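Local coordinates for protein TrwC (Escherichia coli, PDB 2CDM) that acts as a relaxase in bacterial conjugation, its N-terminal domain binding a DNA recognition hairpin and, probably, nicking the strand to be transferred, at residues A104-A109 and Q205-Q210. The protein carries 1 engineered substitution. Residues are numbered along the deposited sequence; the frame is centred on the assembly and turned at random.
Sequences AEIIKA and QKLGYQ
Leu207 reaches from just past one helix to the first turn of another, its side chain directed at Glu105. From CB the chain runs to CG, set anti to the carbonyl carbon (chi1 -63°), a torsion that carries the forked end to Glu105. CD1 turns in toward the helix, lying 3.9 Å from Glu105 CB and 4.4 Å from Ala109 CB, one turn further on. CD2 lies along CB and CG of the bent Glu105 chain, 3.8 Å from Glu105 CB; its 3.7 Å approach to Glu105 OE1 is a van der Waals contact with a polar atom, in a carboxylate that also makes a long salt bridge to Lys108. The case illustrates how a branched residue at a helix C-terminus can pack on a neighbouring helix: in this relaxase domain Gly208, at positive phi, ends helix 189-206 in a Schellman motif, with Leu207 just before it and Tyr209 just after, ahead of strand 211-214. Cut back to an alanine here, the side chain would lose both methyls, which would probably leave a gap beside Glu105 and Ala109. Tyr209 meets Ile106 obliquely, CE1 standing 3.5 Å from Ile106 CD1, while the Ile106 side chain also packs on Val94 and Ala98 of helix 92-102 and on Leu204.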
loop_
_atom_site.group_PDB
_atom_site.type_symbol
_atom_site.label_atom_id
_atom_site.label_comp_id
_atom_site.label_asym_id
_atom_site.label_seq_id
_atom_site.Cartn_x
_atom_site.Cartn_y
_atom_site.Cartn_z
ATOM N N ALA A 104 17.438 5.770 -8.092
ATOM C CA ALA A 104 17.129 6.116 -6.721
ATOM C C ALA A 104 16.186 7.320 -6.624
ATOM O O ALA A 104 15.331 7.366 -5.729
ATOM C CB ALA A 104 18.413 6.345 -5.916
ATOM N N GLU A 105 16.326 8.271 -7.548
ATOM C CA GLU A 105 15.411 9.417 -7.603
ATOM C C GLU A 105 13.948 8.993 -7.814
ATOM O O GLU A 105 13.041 9.506 -7.139
ATOM C CB GLU A 105 15.817 10.439 -8.666
ATOM C CG GLU A 105 17.139 11.131 -8.411
ATOM C CD GLU A 105 17.114 12.087 -7.246
ATOM O OE1 GLU A 105 16.022 12.531 -6.818
ATOM O OE2 GLU A 105 18.215 12.398 -6.758
ATOM N N ILE A 106 13.709 8.076 -8.749
ATOM C CA ILE A 106 12.360 7.569 -8.918
ATOM C C ILE A 106 11.876 6.895 -7.614
ATOM O O ILE A 106 10.735 7.124 -7.178
ATOM C CB ILE A 106 12.261 6.598 -10.091
ATOM C CG1 ILE A 106 12.879 7.213 -11.357
ATOM C CG2 ILE A 106 10.814 6.109 -10.267
ATOM C CD1 ILE A 106 11.974 8.010 -12.225
ATOM N N ILE A 107 12.733 6.090 -6.982
ATOM C CA ILE A 107 12.348 5.446 -5.735
ATOM C C ILE A 107 11.963 6.531 -4.717
ATOM O O ILE A 107 10.923 6.420 -4.048
ATOM C CB ILE A 107 13.467 4.560 -5.152
ATOM C CG1 ILE A 107 13.864 3.438 -6.141
ATOM C CG2 ILE A 107 13.066 4.004 -3.762
ATOM C CD1 ILE A 107 13.098 2.143 -5.999
ATOM N N LYS A 108 12.791 7.581 -4.635
ATOM C CA LYS A 108 12.587 8.698 -3.718
ATOM C C LYS A 108 11.275 9.438 -4.004
ATOM O O LYS A 108 10.513 9.762 -3.082
ATOM C CB LYS A 108 13.765 9.651 -3.809
ATOM C CG LYS A 108 13.913 10.571 -2.618
ATOM C CD LYS A 108 14.946 11.669 -2.870
ATOM C CE LYS A 108 16.377 11.157 -2.729
ATOM N NZ LYS A 108 17.373 12.252 -2.889
ATOM N N ALA A 109 11.010 9.666 -5.289
ATOM C CA ALA A 109 9.774 10.272 -5.755
ATOM C C ALA A 109 8.555 9.455 -5.322
ATOM O O ALA A 109 7.534 10.023 -4.979
ATOM C CB ALA A 109 9.799 10.439 -7.282
ATOM N N GLN A 205 7.881 15.008 -12.917
ATOM C CA GLN A 205 8.075 16.154 -13.814
ATOM C C GLN A 205 9.233 17.042 -13.359
ATOM O O GLN A 205 9.931 17.607 -14.181
ATOM C CB GLN A 205 6.788 16.946 -14.011
ATOM C CG GLN A 205 5.793 16.199 -14.856
ATOM C CD GLN A 205 4.384 16.766 -14.804
ATOM O OE1 GLN A 205 3.761 16.975 -15.845
ATOM N NE2 GLN A 205 3.862 16.987 -13.597
ATOM N N LYS A 206 9.454 17.129 -12.051
ATOM C CA LYS A 206 10.629 17.817 -11.516
ATOM C C LYS A 206 11.931 17.131 -11.941
ATOM O O LYS A 206 12.981 17.786 -12.071
ATOM C CB LYS A 206 10.572 17.868 -9.995
ATOM C CG LYS A 206 10.113 19.174 -9.415
ATOM C CD LYS A 206 10.511 19.275 -7.920
ATOM C CE LYS A 206 9.516 18.554 -7.007
ATOM N NZ LYS A 206 10.148 18.101 -5.733
ATOM N N LEU A 207 11.873 15.818 -12.147
ATOM C CA LEU A 207 13.067 15.086 -12.553
ATOM C C LEU A 207 13.290 15.126 -14.071
ATOM O O LEU A 207 14.194 14.456 -14.584
ATOM C CB LEU A 207 13.033 13.637 -12.052
ATOM C CG LEU A 207 13.025 13.392 -10.542
ATOM C CD1 LEU A 207 12.631 11.954 -10.268
ATOM C CD2 LEU A 207 14.341 13.758 -9.856
ATOM N N GLY A 208 12.456 15.888 -14.780
ATOM C CA GLY A 208 12.576 16.017 -16.227
ATOM C C GLY A 208 11.790 15.090 -17.144
ATOM O O GLY A 208 11.837 15.270 -18.351
ATOM N N TYR A 209 11.061 14.121 -16.596
ATOM C CA TYR A 209 10.283 13.173 -17.401
ATOM C C TYR A 209 9.031 13.769 -18.050
ATOM O O TYR A 209 8.336 14.603 -17.464
ATOM C CB TYR A 209 9.919 11.922 -16.583
ATOM C CG TYR A 209 11.153 11.207 -16.082
ATOM C CD1 TYR A 209 11.592 11.364 -14.764
ATOM C CD2 TYR A 209 11.917 10.412 -16.941
ATOM C CE1 TYR A 209 12.729 10.730 -14.315
ATOM C CE2 TYR A 209 13.060 9.776 -16.496
ATOM C CZ TYR A 209 13.464 9.936 -15.188
ATOM O OH TYR A 209 14.612 9.302 -14.747
ATOM N N GLN A 210 8.754 13.326 -19.270
ATOM C CA GLN A 210 7.526 13.658 -19.977
ATOM C C GLN A 210 6.513 12.543 -19.669
ATOM O O GLN A 210 6.891 11.384 -19.510
ATOM C CB GLN A 210 7.832 13.741 -21.471
ATOM C CG GLN A 210 6.742 14.322 -22.343
ATOM C CD GLN A 210 7.015 15.764 -22.713
ATOM O OE1 GLN A 210 8.162 16.125 -23.008
ATOM N NE2 GLN A 210 5.960 16.607 -22.708
#